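Local coordinates for Mlr6093 protein (PDB 2QJ8), which probably acts as a zinc-dependent hydrolase of the aspartoacylase family, cleaving ester or linear amide bonds, at residues L33-F38 and E120-A125; R80-P85 and R128-V133. One frame throughout, in Å; residues are numbered along the deposited sequence.

Contact 1 (L33-F38 and E120-A125)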
loop_
_atom_site.group_PDB
_atom_site.type_symbol
_atom_site.label_atom_id
_atom_site.label_comp_id
_atom_site.label_asym_id
_atom_site.label_seq_id
_atom_site.Cartn_x
_atom_site.Cartn_y
_atom_site.Cartn_z
ATOM N N LEU A 33 19.665 17.072 11.938
ATOM C CA LEU A 33 18.424 16.345 12.171
ATOM C C LEU A 33 18.407 15.847 13.603
ATOM O O LEU A 33 19.433 15.481 14.128
ATOM C CB LEU A 33 18.294 15.110 11.253
ATOM C CG LEU A 33 18.176 15.236 9.732
ATOM C CD1 LEU A 33 18.057 13.854 9.156
ATOM C CD2 LEU A 33 16.983 16.075 9.300
ATOM N N SER A 34 17.219 15.807 14.203
ATOM C CA SER A 34 16.990 15.319 15.565
ATOM C C SER A 34 16.019 14.159 15.539
ATOM O O SER A 34 14.838 14.364 15.342
ATOM C CB SER A 34 16.432 16.444 16.448
ATOM O OG SER A 34 17.479 17.278 16.861
ATOM N N LEU A 35 16.524 12.941 15.742
ATOM C CA LEU A 35 15.700 11.738 15.715
ATOM C C LEU A 35 15.279 11.402 17.130
ATOM O O LEU A 35 16.142 11.167 17.949
ATOM C CB LEU A 35 16.500 10.558 15.146
ATOM C CG LEU A 35 16.794 10.460 13.641
ATOM C CD1 LEU A 35 17.228 11.744 13.007
ATOM C CD2 LEU A 35 17.839 9.318 13.406
ATOM N N PRO A 36 13.962 11.408 17.443
ATOM C CA PRO A 36 13.585 11.027 18.814
ATOM C C PRO A 36 13.994 9.610 19.215
ATOM O O PRO A 36 13.935 8.683 18.397
ATOM C CB PRO A 36 12.061 11.165 18.823
ATOM C CG PRO A 36 11.746 12.136 17.759
ATOM C CD PRO A 36 12.775 11.804 16.667
ATOM N N VAL A 37 14.423 9.477 20.471
ATOM C CA VAL A 37 14.909 8.233 21.028
ATOM C C VAL A 37 14.281 8.041 22.414
ATOM O O VAL A 37 14.097 9.000 23.183
ATOM C CB VAL A 37 16.469 8.247 21.152
ATOM C CG1 VAL A 37 16.987 6.980 21.863
ATOM C CG2 VAL A 37 17.109 8.393 19.788
ATOM N N PHE A 38 13.916 6.804 22.695
ATOM C CA PHE A 38 13.399 6.375 23.974
ATOM C C PHE A 38 14.420 5.391 24.543
ATOM O O PHE A 38 14.986 4.592 23.789
ATOM C CB PHE A 38 12.067 5.677 23.764
ATOM C CG PHE A 38 11.647 4.774 24.889
ATOM C CD1 PHE A 38 10.867 5.252 25.923
ATOM C CD2 PHE A 38 11.981 3.411 24.870
ATOM C CE1 PHE A 38 10.440 4.403 26.930
ATOM C CE2 PHE A 38 11.570 2.568 25.874
ATOM C CZ PHE A 38 10.807 3.054 26.902
ATOM N N GLU A 120 24.347 8.720 5.121
ATOM C CA GLU A 120 25.628 8.293 5.694
ATOM C C GLU A 120 25.884 8.886 7.081
ATOM O O GLU A 120 26.446 8.199 7.945
ATOM C CB GLU A 120 26.779 8.675 4.761
ATOM C CG GLU A 120 26.682 8.100 3.354
ATOM C CD GLU A 120 27.836 8.539 2.527
ATOM O OE1 GLU A 120 28.898 7.893 2.610
ATOM O OE2 GLU A 120 27.685 9.525 1.780
ATOM N N ARG A 121 25.487 10.154 7.294
ATOM C CA ARG A 121 25.598 10.784 8.626
ATOM C C ARG A 121 24.604 10.176 9.624
ATOM O O ARG A 121 24.936 10.037 10.808
ATOM C CB ARG A 121 25.437 12.313 8.570
ATOM C CG ARG A 121 26.461 13.007 7.665
ATOM C CD ARG A 121 26.537 14.535 7.886
ATOM N NE ARG A 121 25.263 15.215 7.659
ATOM C CZ ARG A 121 24.719 15.473 6.473
ATOM N NH1 ARG A 121 25.305 15.105 5.354
ATOM N NH2 ARG A 121 23.562 16.109 6.407
ATOM N N ILE A 122 23.397 9.816 9.164
ATOM C CA ILE A 122 22.419 9.145 10.035
ATOM C C ILE A 122 22.977 7.797 10.490
ATOM O O ILE A 122 22.939 7.490 11.686
ATOM C CB ILE A 122 21.027 8.945 9.368
ATOM C CG1 ILE A 122 20.372 10.321 9.091
ATOM C CG2 ILE A 122 20.072 8.063 10.314
ATOM C CD1 ILE A 122 19.246 10.296 8.105
ATOM N N ALA A 123 23.503 7.029 9.531
ATOM C CA ALA A 123 24.078 5.706 9.777
ATOM C C ALA A 123 25.279 5.820 10.736
ATOM O O ALA A 123 25.378 5.042 11.678
ATOM C CB ALA A 123 24.479 5.034 8.453
ATOM N N ASP A 124 26.152 6.802 10.507
ATOM C CA ASP A 124 27.279 7.101 11.389
ATOM C C ASP A 124 26.878 7.443 12.834
ATOM O O ASP A 124 27.537 6.969 13.755
ATOM C CB ASP A 124 28.105 8.227 10.792
ATOM C CG ASP A 124 29.295 8.592 11.646
ATOM O OD1 ASP A 124 30.239 7.797 11.747
ATOM O OD2 ASP A 124 29.254 9.679 12.231
ATOM N N ALA A 125 25.791 8.216 13.015
ATOM C CA ALA A 125 25.283 8.611 14.324
ATOM C C ALA A 125 24.780 7.418 15.114
ATOM O O ALA A 125 25.079 7.310 16.295
ATOM C CB ALA A 125 24.132 9.641 14.181
#
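Leu33 and Leu35 of strand 33-42 meet Ile122 of helix 118-129 in a small, wholly apolar strand-on-helix contact, where one face of the strand near its start is covered by the helix. Being two residues apart, the leucines project from the same face of the strand and both point toward the helix, while Ser34 between them lies on the other side.

Ile122 answers them with its two branches. Its CB leaves the helix neither straight at the strand nor away from it, so the reach comes from the branches. The longer arm, extended with CD1 nearly anti to CA (chi2 163°), brings Ile122 CD1 to 3.9 Å from Leu33 CD1. The shorter branch, Ile122 CG2, sits 4.0 Å from Leu35 CD2. Leu35 and Ile122 pass at about a right angle, whereas Leu33 meets it at a slant. A beta-branched residue suits this place because it offers methyls to two neighbours at once; the leucines fork one carbon farther out, so that a terminal methyl of each reaches the isoleucine from the strand. The spacing is that of ordinary van der Waals packing, and the 109 Å² buried in all is modest.

Polar bonds beside this apolar patch tie the helix to the loop that precedes the strand: Arg121 forms a salt bridge with Asp29 and gives its NE to the carbonyl oxygen of Pro25. Farther along the strand, Pro36 packs on Met290 of the second subunit. Strand 33-42 pairs antiparallel with strand 16-24, and a helix laid over such strands through aliphatic side chains is the layered alpha/beta packing expected of the zinc exopeptidase-like fold to which this family belongs.

Contact 2 (R80-P85 and R128-V133)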
loop_
_atom_site.group_PDB
_atom_site.type_symbol
_atom_site.label_atom_id
_atom_site.label_comp_id
_atom_site.label_asym_id
_atom_site.label_seq_id
_atom_site.Cartn_x
_atom_site.Cartn_y
_atom_site.Cartn_z
ATOM N N ARG A 80 18.510 -2.965 29.346
ATOM C CA ARG A 80 18.306 -1.702 28.691
ATOM C C ARG A 80 17.743 -1.910 27.270
ATOM O O ARG A 80 18.282 -2.680 26.502
ATOM C CB ARG A 80 19.617 -0.893 28.632
ATOM C CG ARG A 80 19.402 0.593 28.184
ATOM C CD ARG A 80 20.724 1.251 27.824
ATOM N NE ARG A 80 21.506 1.557 29.009
ATOM C CZ ARG A 80 22.831 1.708 29.076
ATOM N NH1 ARG A 80 23.636 1.511 28.028
ATOM N NH2 ARG A 80 23.364 2.012 30.259
ATOM N N ILE A 81 16.658 -1.199 26.966
ATOM C CA ILE A 81 16.006 -1.212 25.654
ATOM C C ILE A 81 15.994 0.200 25.123
ATOM O O ILE A 81 15.482 1.116 25.777
ATOM C CB ILE A 81 14.558 -1.765 25.688
ATOM C CG1 ILE A 81 14.575 -3.197 26.205
ATOM C CG2 ILE A 81 13.956 -1.685 24.241
ATOM C CD1 ILE A 81 13.196 -3.828 26.451
ATOM N N ILE A 82 16.615 0.395 23.962
ATOM C CA ILE A 82 16.635 1.681 23.299
ATOM C C ILE A 82 15.714 1.534 22.074
ATOM O O ILE A 82 15.739 0.506 21.415
ATOM C CB ILE A 82 18.088 2.090 22.825
ATOM C CG1 ILE A 82 19.090 2.126 23.999
ATOM C CG2 ILE A 82 18.046 3.425 22.150
ATOM C CD1 ILE A 82 20.598 2.308 23.540
ATOM N N ILE A 83 14.881 2.545 21.800
ATOM C CA ILE A 83 13.960 2.518 20.642
ATOM C C ILE A 83 14.025 3.809 19.852
ATOM O O ILE A 83 13.963 4.897 20.452
ATOM C CB ILE A 83 12.461 2.273 21.043
ATOM C CG1 ILE A 83 12.303 0.988 21.865
ATOM C CG2 ILE A 83 11.564 2.175 19.787
ATOM C CD1 ILE A 83 10.874 0.734 22.484
ATOM N N VAL A 84 14.193 3.671 18.524
ATOM C CA VAL A 84 14.179 4.802 17.571
ATOM C C VAL A 84 13.070 4.462 16.558
ATOM O O VAL A 84 13.298 3.731 15.597
ATOM C CB VAL A 84 15.574 5.105 16.949
ATOM C CG1 VAL A 84 16.271 3.857 16.475
ATOM C CG2 VAL A 84 15.468 6.163 15.841
ATOM N N PRO A 85 11.815 4.959 16.808
ATOM C CA PRO A 85 10.705 4.559 15.930
ATOM C C PRO A 85 10.798 4.892 14.467
ATOM O O PRO A 85 10.298 4.095 13.682
ATOM C CB PRO A 85 9.437 5.184 16.608
ATOM C CG PRO A 85 9.861 5.350 18.031
ATOM C CD PRO A 85 11.292 5.843 17.868
ATOM N N ARG A 128 27.902 5.118 15.941
ATOM C CA ARG A 128 28.764 5.618 17.006
ATOM C C ARG A 128 28.104 5.664 18.394
ATOM O O ARG A 128 28.765 5.353 19.393
ATOM C CB ARG A 128 29.372 6.966 16.618
ATOM C CG ARG A 128 30.474 6.811 15.601
ATOM C CD ARG A 128 30.835 8.080 14.884
ATOM N NE ARG A 128 31.277 9.153 15.778
ATOM C CZ ARG A 128 31.556 10.408 15.390
ATOM N NH1 ARG A 128 31.440 10.764 14.116
ATOM N NH2 ARG A 128 31.950 11.326 16.287
ATOM N N LEU A 129 26.808 5.982 18.451
ATOM C CA LEU A 129 26.100 6.181 19.718
ATOM C C LEU A 129 25.204 5.075 20.246
ATOM O O LEU A 129 24.991 5.001 21.460
ATOM C CB LEU A 129 25.281 7.474 19.623
ATOM C CG LEU A 129 26.210 8.693 19.507
ATOM C CD1 LEU A 129 25.587 9.800 18.759
ATOM C CD2 LEU A 129 26.654 9.109 20.918
ATOM N N LEU A 130 24.635 4.258 19.369
ATOM C CA LEU A 130 23.656 3.246 19.812
ATOM C C LEU A 130 24.154 1.825 19.661
ATOM O O LEU A 130 24.058 1.048 20.603
ATOM C CB LEU A 130 22.338 3.438 19.068
ATOM C CG LEU A 130 21.650 4.812 19.166
ATOM C CD1 LEU A 130 20.332 4.760 18.350
ATOM C CD2 LEU A 130 21.333 5.226 20.599
ATOM N N LEU A 131 24.752 1.507 18.519
ATOM C CA LEU A 131 25.251 0.152 18.277
ATOM C C LEU A 131 26.254 -0.379 19.290
ATOM O O LEU A 131 26.159 -1.548 19.641
ATOM C CB LEU A 131 25.795 -0.008 16.853
ATOM C CG LEU A 131 24.791 0.208 15.728
ATOM C CD1 LEU A 131 25.451 -0.239 14.432
ATOM C CD2 LEU A 131 23.497 -0.540 15.979
ATOM N N PRO A 132 27.206 0.465 19.761
ATOM C CA PRO A 132 28.183 -0.061 20.725
ATOM C C PRO A 132 27.622 -0.490 22.113
ATOM O O PRO A 132 28.246 -1.307 22.786
ATOM C CB PRO A 132 29.192 1.083 20.860
ATOM C CG PRO A 132 28.994 1.928 19.617
ATOM C CD PRO A 132 27.507 1.876 19.439
ATOM N N VAL A 133 26.444 -0.001 22.482
ATOM C CA VAL A 133 25.832 -0.338 23.751
ATOM C C VAL A 133 24.789 -1.462 23.696
ATOM O O VAL A 133 24.182 -1.766 24.731
ATOM C CB VAL A 133 25.281 0.923 24.436
ATOM C CG1 VAL A 133 26.364 1.975 24.442
ATOM C CG2 VAL A 133 24.012 1.464 23.754
#
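Ile82 of strand 79-84 packs against Val133 and Leu130, just beyond the end of helix 118-129. The tight spot is Ile82 CD1, 3.5 Å from Val133 CG2, the closest approach here, and the two side chains cross at about a right angle. The other branch of the isoleucine, Ile82 CG2, is 4.1 Å from Leu130 CD2, so a single forked side chain serves two partners. Leu130 and Val133 are presented together by a 3-10 turn, in which Val133 N bonds to Leu130 O at 3.2 Å.

Ile82 and Leu130 are buried, whereas Arg80 and Val133 form a partly exposed margin with a single contact between them. With CG anti to the backbone N (chi1 -169°) and a bend at chi3 of -74°, the arginine chain brings the guanidinium to the valine at a slant. Val133 CB stands at the edge of that flat group, 4.0 Å from Arg80 NH1, a contact without a polar partner on the valine. The charge is met instead by Asp13, which forms a salt bridge with NH2. Cohesion across the contact therefore rests on aliphatic shape, while the arginine lends its bulk to the margin and directs its charge to an acid outside it.

Helix 118-129 and the turn that follows it run beside two neighbouring, antiparallel strands: contact 1 joins the helix body to strand 33-42, and contact 2 joins the turn to strand 79-84. Their centres lie about 10 Å apart. The strands themselves are stitched by a probable hydrogen bond from Ile83 N to Phe38 O (2.9 Å), and Val37 CG1 packs on Ile82 CG2 at 3.7 Å. Contact 1 is the more buried and purely aliphatic; contact 2 covers more surface, 206 against 109 Å², but reaches a partly exposed margin, where a charged arginine joins the isoleucine, leucine and valine.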